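Local coordinates for protein WA352 (Oryza sativa subsp. indica, PDB 5ZT3) that is a mitochondrial protein associated with cytoplasmic male sterility in rice, represented here by a fragment bearing a DUF8018 family region, at residues Y16-V20 with F59-E64. Residues are numbered along the deposited sequence; the frame is centred on the assembly and turned at random.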
# COMPACT_ATOMS: atom_id res chain seq x y z
N TYR A 16 1.06 17.29 -2.69
CA TYR A 16 0.77 15.86 -2.66
C TYR A 16 0.09 15.43 -3.96
O TYR A 16 -0.89 16.04 -4.38
CB TYR A 16 -0.11 15.52 -1.45
CG TYR A 16 -0.22 14.04 -1.20
CD1 TYR A 16 0.85 13.33 -0.66
CD2 TYR A 16 -1.38 13.35 -1.51
CE1 TYR A 16 0.75 11.97 -0.43
CE2 TYR A 16 -1.49 12.00 -1.29
CZ TYR A 16 -0.42 11.31 -0.75
OH TYR A 16 -0.53 9.97 -0.52
N PRO A 17 0.60 14.37 -4.59
CA PRO A 17 0.18 14.06 -5.97
C PRO A 17 -1.22 13.49 -6.13
O PRO A 17 -1.72 13.45 -7.26
CB PRO A 17 1.25 13.05 -6.45
CG PRO A 17 1.81 12.46 -5.20
CD PRO A 17 1.73 13.52 -4.14
N TYR A 18 -1.89 13.04 -5.06
CA TYR A 18 -3.17 12.36 -5.22
C TYR A 18 -4.25 13.00 -4.36
O TYR A 18 -4.02 13.23 -3.15
CB TYR A 18 -3.04 10.88 -4.86
CG TYR A 18 -1.83 10.23 -5.49
CD1 TYR A 18 -1.80 9.96 -6.85
CD2 TYR A 18 -0.73 9.90 -4.72
CE1 TYR A 18 -0.69 9.37 -7.43
CE2 TYR A 18 0.38 9.30 -5.28
CZ TYR A 18 0.39 9.05 -6.64
OH TYR A 18 1.50 8.46 -7.20
N PRO A 19 -5.42 13.28 -4.92
CA PRO A 19 -6.57 13.62 -4.08
C PRO A 19 -6.82 12.50 -3.08
O PRO A 19 -6.55 11.33 -3.36
CB PRO A 19 -7.72 13.73 -5.08
CG PRO A 19 -7.05 14.04 -6.40
CD PRO A 19 -5.76 13.27 -6.35
N VAL A 20 -7.33 12.87 -1.91
CA VAL A 20 -7.45 11.89 -0.83
C VAL A 20 -8.47 10.80 -1.13
O VAL A 20 -8.47 9.77 -0.45
CB VAL A 20 -7.74 12.60 0.50
CG1 VAL A 20 -6.69 13.64 0.74
CG2 VAL A 20 -9.13 13.22 0.47
N PHE A 59 0.24 5.83 1.40
CA PHE A 59 -0.38 5.71 0.08
C PHE A 59 0.62 6.02 -1.02
O PHE A 59 0.71 5.30 -2.03
CB PHE A 59 -1.58 6.64 -0.03
CG PHE A 59 -2.35 6.49 -1.32
CD1 PHE A 59 -3.04 5.32 -1.59
CD2 PHE A 59 -2.42 7.52 -2.24
CE1 PHE A 59 -3.76 5.17 -2.78
CE2 PHE A 59 -3.14 7.38 -3.42
CZ PHE A 59 -3.81 6.21 -3.67
N GLU A 60 1.40 7.10 -0.86
CA GLU A 60 2.36 7.46 -1.89
C GLU A 60 3.35 6.33 -2.14
O GLU A 60 3.69 6.03 -3.29
CB GLU A 60 3.09 8.75 -1.50
CG GLU A 60 4.14 9.18 -2.50
CD GLU A 60 4.43 10.67 -2.44
OE1 GLU A 60 4.29 11.26 -1.35
OE2 GLU A 60 4.79 11.25 -3.49
N LEU A 61 3.82 5.69 -1.07
CA LEU A 61 4.75 4.57 -1.22
C LEU A 61 4.07 3.36 -1.85
O LEU A 61 4.64 2.69 -2.72
CB LEU A 61 5.33 4.19 0.13
CG LEU A 61 6.73 4.71 0.45
CD1 LEU A 61 7.12 4.21 1.80
CD2 LEU A 61 7.72 4.25 -0.58
N LYS A 62 2.86 3.03 -1.39
CA LYS A 62 2.14 1.90 -1.97
C LYS A 62 1.96 2.09 -3.47
O LYS A 62 2.12 1.15 -4.24
CB LYS A 62 0.77 1.76 -1.34
CG LYS A 62 0.77 1.22 0.06
CD LYS A 62 -0.67 0.91 0.43
CE LYS A 62 -0.80 0.66 1.90
NZ LYS A 62 -2.16 0.18 2.20
N VAL A 63 1.63 3.31 -3.90
CA VAL A 63 1.42 3.56 -5.32
C VAL A 63 2.70 3.32 -6.10
O VAL A 63 2.68 2.73 -7.18
CB VAL A 63 0.84 4.97 -5.55
CG1 VAL A 63 0.81 5.31 -7.04
CG2 VAL A 63 -0.56 5.05 -4.97
N GLU A 64 3.85 3.74 -5.55
CA GLU A 64 5.10 3.49 -6.26
C GLU A 64 5.36 2.00 -6.40
O GLU A 64 5.78 1.54 -7.47
CB GLU A 64 6.26 4.18 -5.54
CG GLU A 64 6.21 5.71 -5.66
CD GLU A 64 5.96 6.17 -7.09
OE1 GLU A 64 6.67 5.69 -8.00
OE2 GLU A 64 5.04 7.00 -7.29
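The F59 ring turns its edge to the face of Y18, an offset edge-to-face pair with centroids 5.4 Å apart and planes at 86°. CE2 of F59 leads, lying 3.7 Å from CD2 of Y18. With CG anti to its carbonyl carbon (chi1 -47°), the Y18 ring slants toward the next turn of the helix, where its OH ends 3.2 Å from CG1 of V63. P17 CB sits over the centre of one Y18 face, 3.9 Å above the plane. Cut back to an alanine here, Y18 would lose its ring, and the F59 edge would probably be left without its aromatic partner, with a gap beside V63. Y16 crosses F59 at about a right angle, its OH at the phenylalanine edge, in plane, and 3.5 Å from F59 CB; that hydroxyl is hydrogen-bonded to the carbonyl O of E56. The extended E60 side chain runs past Y16 in the opposite direction, carboxylate and ring planes 81° apart, placing OE1 3.7 Å from Y16 CE1 and OE2 3.6 Å from P17 CG. I24 touches Y18, F59 and V63; V29 and I32 of helix 29-37 also touch F59. The irregular, proline-containing segment preceding helix 29-37 thus packs through aromatic side chains against one side of the long helix 45-72 of an all-helical domain.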